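Local coordinates for cytochrome C-type biogenesis protein ccmF (Thermus thermophilus, PDB 6ZMQ) that acts as a membrane-bound, heme b-binding heme lyase in the maturation of c-type cytochromes, and probably takes part in handling heme at the membrane, at residues A[124-127]-A[128-131]; A[256-259]-A[260-263]. All coordinates share one frame; numbering follows the deposited sequence.

Contact 1 (A[124-127]-A[128-131]); sequences YTLL and ASRK. With PTY (phosphatidylethanolamine), chain F.
S129 turns back on the carbonyl groups of the turn before it, in the last part of helix 110-129. Its CB lies against T125 O and L126 O, and from there a chi1 of 100° turns OG back toward L126 O. OG donates to this oxygen at 3.2 Å, approaching 23° out of the carbonyl plane with a C=O...OG angle of 130°. The same L126 O takes a weak bond from S129 N, also 3.2 Å long, so one residue holds this carbonyl with both backbone and side chain. Just before it, A128 N donates to Y124 O at 3.0 Å. K131 folds back, and its NZ bonds weakly to A128 O and S129 O, a position in which its charge would probably be favoured by the carbonyl end of the helix. At the other end of the stretch, the ring of Y124 meets the bound phosphatidylethanolamine obliquely: CZ of Y124 lies 3.5 Å from C31 of the lipid, and its OH is 3.3 Å from C33, near the start of an acyl chain. Around this part of the helix, L126 and S129 pack on helix 61-81, T125 and K131 reach helix 135-157, and Y124, A128 and K131 touch helix 185-213.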
loop_
_atom_site.group_PDB
_atom_site.type_symbol
_atom_site.label_atom_id
_atom_site.label_comp_id
_atom_site.label_asym_id
_atom_site.label_seq_id
_atom_site.Cartn_x
_atom_site.Cartn_y
_atom_site.Cartn_z
ATOM N N TYR A 124 -16.250 -2.929 7.046
ATOM C CA TYR A 124 -15.676 -4.265 6.908
ATOM C C TYR A 124 -16.164 -5.198 8.015
ATOM O O TYR A 124 -16.375 -6.398 7.781
ATOM C CB TYR A 124 -14.152 -4.165 6.898
ATOM C CG TYR A 124 -13.564 -4.055 5.502
ATOM C CD1 TYR A 124 -13.970 -3.034 4.636
ATOM C CD2 TYR A 124 -12.589 -4.948 5.055
ATOM C CE1 TYR A 124 -13.425 -2.909 3.366
ATOM C CE2 TYR A 124 -12.050 -4.833 3.769
ATOM C CZ TYR A 124 -12.466 -3.805 2.943
ATOM O OH TYR A 124 -11.944 -3.673 1.676
ATOM N N THR A 125 -16.403 -4.648 9.214
ATOM C CA THR A 125 -16.976 -5.443 10.297
ATOM C C THR A 125 -18.434 -5.792 10.000
ATOM O O THR A 125 -18.901 -6.886 10.338
ATOM C CB THR A 125 -16.851 -4.681 11.619
ATOM O OG1 THR A 125 -15.496 -4.258 11.796
ATOM C CG2 THR A 125 -17.224 -5.560 12.816
ATOM N N LEU A 126 -19.151 -4.887 9.320
ATOM C CA LEU A 126 -20.514 -5.176 8.868
ATOM C C LEU A 126 -20.544 -6.274 7.804
ATOM O O LEU A 126 -21.401 -7.167 7.850
ATOM C CB LEU A 126 -21.171 -3.906 8.319
ATOM C CG LEU A 126 -22.635 -4.050 7.864
ATOM C CD1 LEU A 126 -23.519 -4.616 8.978
ATOM C CD2 LEU A 126 -23.227 -2.765 7.274
ATOM N N LEU A 127 -19.629 -6.212 6.830
ATOM C CA LEU A 127 -19.558 -7.212 5.765
ATOM C C LEU A 127 -19.026 -8.555 6.246
ATOM O O LEU A 127 -19.272 -9.572 5.584
ATOM C CB LEU A 127 -18.677 -6.706 4.620
ATOM C CG LEU A 127 -19.185 -5.470 3.870
ATOM C CD1 LEU A 127 -18.195 -4.982 2.810
ATOM C CD2 LEU A 127 -20.569 -5.721 3.274
ATOM N N ALA A 128 -18.319 -8.585 7.375
ATOM C CA ALA A 128 -17.937 -9.841 7.997
ATOM C C ALA A 128 -18.925 -10.296 9.058
ATOM O O ALA A 128 -18.796 -11.418 9.560
ATOM C CB ALA A 128 -16.541 -9.730 8.631
ATOM N N SER A 129 -19.893 -9.452 9.418
ATOM C CA SER A 129 -20.835 -9.792 10.476
ATOM C C SER A 129 -21.869 -10.824 10.050
ATOM O O SER A 129 -22.392 -11.541 10.909
ATOM C CB SER A 129 -21.550 -8.549 10.962
ATOM O OG SER A 129 -22.834 -8.470 10.372
ATOM N N ARG A 130 -22.162 -10.932 8.751
ATOM C CA ARG A 130 -22.972 -12.016 8.198
ATOM C C ARG A 130 -22.168 -13.294 7.946
ATOM O O ARG A 130 -22.429 -13.988 6.958
ATOM C CB ARG A 130 -23.667 -11.570 6.908
ATOM C CG ARG A 130 -22.791 -10.814 5.930
ATOM C CD ARG A 130 -23.580 -10.475 4.676
ATOM N NE ARG A 130 -23.168 -11.308 3.551
ATOM C CZ ARG A 130 -23.661 -11.202 2.323
ATOM N NH1 ARG A 130 -24.582 -10.288 2.052
ATOM N NH2 ARG A 130 -23.226 -12.002 1.362
ATOM N N LYS A 131 -21.175 -13.564 8.791
ATOM C CA LYS A 131 -20.341 -14.748 8.734
ATOM C C LYS A 131 -21.166 -16.026 8.893
ATOM O O LYS A 131 -22.170 -16.049 9.614
ATOM C CB LYS A 131 -19.297 -14.652 9.847
ATOM C CG LYS A 131 -19.940 -14.229 11.184
ATOM C CD LYS A 131 -19.028 -14.340 12.392
ATOM C CE LYS A 131 -19.372 -13.267 13.418
ATOM N NZ LYS A 131 -19.592 -11.956 12.784
HETATM C C1 PTY F . -15.049 -9.919 1.002
HETATM C C2 PTY F . -13.804 -17.289 1.705
HETATM C C3 PTY F . -15.164 -16.591 1.668
HETATM O O4 PTY F . -15.092 -8.544 1.250
HETATM C C5 PTY F . -16.476 -11.884 0.288
HETATM C C6 PTY F . -16.428 -10.369 0.530
HETATM O O7 PTY F . -16.679 -9.705 -0.680
HETATM C C8 PTY F . -17.933 -9.097 -0.845
HETATM O O10 PTY F . -18.928 -9.675 -0.554
HETATM C C11 PTY F . -18.014 -7.678 -1.419
HETATM C C12 PTY F . -19.430 -7.122 -1.257
HETATM C C13 PTY F . -19.545 -5.688 -1.785
HETATM C C14 PTY F . -19.246 -5.639 -3.285
HETATM C C15 PTY F . -19.743 -4.323 -3.887
HETATM C C16 PTY F . -18.916 -4.024 -5.138
HETATM C C17 PTY F . -18.857 -2.518 -5.412
HETATM C C18 PTY F . -17.480 -1.889 -5.142
HETATM C C19 PTY F . -16.294 -2.808 -5.457
HETATM C C20 PTY F . -15.153 -2.027 -6.118
HETATM C C21 PTY F . -14.485 -1.061 -5.135
HETATM C C22 PTY F . -13.355 -0.314 -5.853
HETATM C C23 PTY F . -12.270 0.165 -4.882
HETATM C C24 PTY F . -12.363 1.687 -4.718
HETATM C C25 PTY F . -10.978 2.327 -4.856
HETATM C C26 PTY F . -11.096 3.850 -4.945
HETATM C C27 PTY F . -9.892 4.417 -5.695
HETATM C C28 PTY F . -10.313 5.716 -6.380
HETATM C C29 PTY F . -9.556 5.892 -7.693
HETATM C C30 PTY F . -13.916 -7.841 0.962
HETATM C C31 PTY F . -13.917 -6.310 0.946
HETATM O O30 PTY F . -12.908 -8.429 0.744
HETATM C C32 PTY F . -14.962 -5.705 0.009
HETATM C C33 PTY F . -14.722 -4.196 -0.075
HETATM C C34 PTY F . -14.776 -3.727 -1.529
HETATM C C35 PTY F . -13.840 -2.530 -1.690
HETATM C C36 PTY F . -14.393 -1.348 -0.888
HETATM C C37 PTY F . -14.018 -0.021 -1.561
HETATM C C38 PTY F . -14.576 1.172 -0.779
HETATM C C39 PTY F . -14.138 2.505 -1.388
HETATM C C40 PTY F . -15.271 3.523 -1.274
HETATM C C41 PTY F . -14.921 4.806 -2.028
HETATM C C42 PTY F . -15.398 4.676 -3.472
HETATM C C43 PTY F . -16.470 5.731 -3.734
HETATM C C44 PTY F . -16.479 6.031 -5.231
HETATM P P1 PTY F . -16.343 -14.253 1.429
HETATM O O11 PTY F . -15.015 -15.231 1.357
HETATM O O12 PTY F . -17.061 -14.524 2.730
HETATM O O13 PTY F . -17.282 -14.623 0.305
HETATM O O14 PTY F . -15.911 -12.653 1.323
HETATM N N1 PTY F . -14.008 -18.727 1.724
#

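Contact 2 (A[256-259]-A[260-263]); sequences AWDP and VENA. With LMT (dodecyl-beta-D-maltoside), chain D.
D258 and E261 meet at the centre of a tight turn in which the aspartate serves the residues that follow it with both its backbone and its side chain. E261 N is shared between D258 O at 3.1 Å and D258 OD1 at 3.2 Å, the carboxylate oxygen being met from 39° above its own plane. OD1 also accepts a weak bond from V260 N, which makes an Asx turn, and N262 N adds a weak, nearly straight bond to D258 O. With CG of D258 between the backbone N and the carbonyl carbon, its chi1 of 65° brings OD1 round to the amides of V260 and E261. The two acidic side chains run side by side, E261 CG 3.3 Å from D258 OD1, and A256 CB lies 3.7 Å from the same E261 CG. The planes of their carboxylates are turned 87° to each other, and a salt bridge from E261 OE1 to R310 probably eases the closeness of like charges.

W257 crosses N262 at about a right angle, its CE3 3.7 Å from N262 CB. Further round the ring edge, CD1 of W257 lies 3.2 Å from O2' of the dodecyl maltoside, in the ring plane, while NE1 is hydrogen-bonded to N406. Replacing W257 with an alanine would probably leave N406 OD1 without its indole partner and open a gap between N262 and the detergent.

The sequence belongs to the tryptophan-rich WWD signature of this heme-handling family. The turn lies between helices 224-247 and 266-284; N262 packs on helix 362-384, and both W257 and N262 touch helix 402-422.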
loop_
_atom_site.group_PDB
_atom_site.type_symbol
_atom_site.label_atom_id
_atom_site.label_comp_id
_atom_site.label_asym_id
_atom_site.label_seq_id
_atom_site.Cartn_x
_atom_site.Cartn_y
_atom_site.Cartn_z
ATOM N N ALA A 256 11.642 6.072 -1.865
ATOM C CA ALA A 256 12.356 6.783 -0.821
ATOM C C ALA A 256 12.569 5.837 0.349
ATOM O O ALA A 256 11.676 5.059 0.700
ATOM C CB ALA A 256 11.594 8.029 -0.376
ATOM N N TRP A 257 13.759 5.893 0.942
ATOM C CA TRP A 257 14.107 5.042 2.068
ATOM C C TRP A 257 14.017 5.777 3.402
ATOM O O TRP A 257 14.558 5.297 4.405
ATOM C CB TRP A 257 15.512 4.470 1.879
ATOM C CG TRP A 257 15.640 3.332 0.892
ATOM C CD1 TRP A 257 16.437 3.309 -0.214
ATOM C CD2 TRP A 257 14.996 2.044 0.945
ATOM N NE1 TRP A 257 16.321 2.102 -0.862
ATOM C CE2 TRP A 257 15.442 1.309 -0.175
ATOM C CE3 TRP A 257 14.085 1.446 1.822
ATOM C CZ2 TRP A 257 15.012 0.008 -0.436
ATOM C CZ3 TRP A 257 13.653 0.152 1.556
ATOM C CH2 TRP A 257 14.118 -0.550 0.438
ATOM N N ASP A 258 13.332 6.920 3.433
ATOM C CA ASP A 258 13.167 7.710 4.646
ATOM C C ASP A 258 12.175 6.980 5.565
ATOM O O ASP A 258 11.423 6.128 5.084
ATOM C CB ASP A 258 12.788 9.151 4.235
ATOM C CG ASP A 258 11.430 9.279 3.538
ATOM O OD1 ASP A 258 10.372 8.932 4.105
ATOM O OD2 ASP A 258 11.422 9.799 2.405
ATOM N N PRO A 259 12.155 7.264 6.890
ATOM C CA PRO A 259 11.341 6.430 7.810
ATOM C C PRO A 259 9.827 6.502 7.622
ATOM O O PRO A 259 9.112 5.683 8.214
ATOM C CB PRO A 259 11.727 6.945 9.206
ATOM C CG PRO A 259 12.950 7.708 9.037
ATOM C CD PRO A 259 12.979 8.225 7.658
ATOM N N VAL A 260 9.319 7.447 6.836
ATOM C CA VAL A 260 7.893 7.486 6.541
ATOM C C VAL A 260 7.555 6.509 5.420
ATOM O O VAL A 260 6.550 5.788 5.485
ATOM C CB VAL A 260 7.490 8.933 6.194
ATOM C CG1 VAL A 260 6.054 9.022 5.690
ATOM C CG2 VAL A 260 7.703 9.835 7.396
ATOM N N GLU A 261 8.419 6.428 4.405
ATOM C CA GLU A 261 8.063 5.780 3.146
ATOM C C GLU A 261 8.233 4.270 3.183
ATOM O O GLU A 261 7.335 3.531 2.759
ATOM C CB GLU A 261 8.902 6.368 2.014
ATOM C CG GLU A 261 8.481 7.764 1.661
ATOM C CD GLU A 261 7.113 7.824 1.040
ATOM O OE1 GLU A 261 6.494 8.897 1.143
ATOM O OE2 GLU A 261 6.685 6.852 0.380
ATOM N N ASN A 262 9.375 3.785 3.679
ATOM C CA ASN A 262 9.598 2.343 3.746
ATOM C C ASN A 262 8.776 1.690 4.856
ATOM O O ASN A 262 8.652 0.464 4.897
ATOM C CB ASN A 262 11.103 2.058 3.860
ATOM C CG ASN A 262 11.735 2.597 5.139
ATOM O OD1 ASN A 262 11.119 3.337 5.916
ATOM N ND2 ASN A 262 13.005 2.254 5.340
ATOM N N ALA A 263 8.224 2.504 5.766
ATOM C CA ALA A 263 7.247 2.050 6.752
ATOM C C ALA A 263 5.931 1.594 6.126
ATOM O O ALA A 263 5.118 0.975 6.814
ATOM C CB ALA A 263 6.980 3.166 7.760
HETATM C C1B LMT D . 18.637 9.323 -5.348
HETATM C C2B LMT D . 20.153 9.326 -4.969
HETATM C C3B LMT D . 20.941 10.591 -5.445
HETATM C C4B LMT D . 20.135 11.567 -6.346
HETATM C C5B LMT D . 18.795 11.793 -5.626
HETATM C C6B LMT D . 18.001 12.879 -6.339
HETATM O O1B LMT D . 17.917 8.505 -4.453
HETATM O O2B LMT D . 20.225 9.201 -3.606
HETATM O O3B LMT D . 22.133 10.237 -6.011
HETATM O "O4'" LMT D . 20.798 12.766 -6.487
HETATM O O5B LMT D . 18.009 10.602 -5.447
HETATM O O6B LMT D . 18.699 14.058 -6.316
HETATM C "C1'" LMT D . 16.327 4.539 -4.352
HETATM C "C2'" LMT D . 17.833 4.719 -3.974
HETATM C "C3'" LMT D . 18.150 6.222 -3.684
HETATM C "C4'" LMT D . 17.656 7.154 -4.813
HETATM C "C5'" LMT D . 16.130 6.881 -4.834
HETATM C "C6'" LMT D . 15.294 7.828 -5.652
HETATM O "O1'" LMT D . 16.140 3.337 -4.997
HETATM O "O2'" LMT D . 18.106 4.007 -2.837
HETATM O "O3'" LMT D . 19.482 6.398 -3.467
HETATM O "O5'" LMT D . 15.901 5.553 -5.281
HETATM O "O6'" LMT D . 15.589 7.540 -6.956
HETATM C C1 LMT D . 15.676 2.250 -4.209
HETATM C C2 LMT D . 14.805 1.428 -5.121
HETATM C C3 LMT D . 14.861 -0.065 -4.971
HETATM C C4 LMT D . 13.882 -0.505 -3.907
HETATM C C5 LMT D . 13.912 -2.000 -3.786
HETATM C C6 LMT D . 12.579 -2.620 -3.480
HETATM C C7 LMT D . 11.525 -2.141 -4.439
HETATM C C8 LMT D . 10.620 -3.273 -4.783
HETATM C C9 LMT D . 9.175 -2.920 -4.654
HETATM C C10 LMT D . 8.367 -4.144 -4.971
HETATM C C11 LMT D . 6.914 -3.809 -4.961
HETATM C C12 LMT D . 6.166 -4.613 -5.966
#

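How the contacts relate
From the N terminus, contact 1 comes first, in the last part of helix 110-129, before the chain turns toward helix 135-157. Helices 185-213 and 224-247 follow before contact 2 forms in the connection leading to helix 266-284, which carries the heme ligand H276. The two are in series: each closes a short local turn, and they neither nest nor cross. The centres of contact 1 and contact 2 are about 33 Å apart, and the nearest atoms of contact 1 and contact 2 are about 18 Å apart. Helix 224-247 gives an indirect link, since its W225, I229 and F233 share the lipid pocket of Y124, while its K238 bonds weakly to E261 O of contact 2.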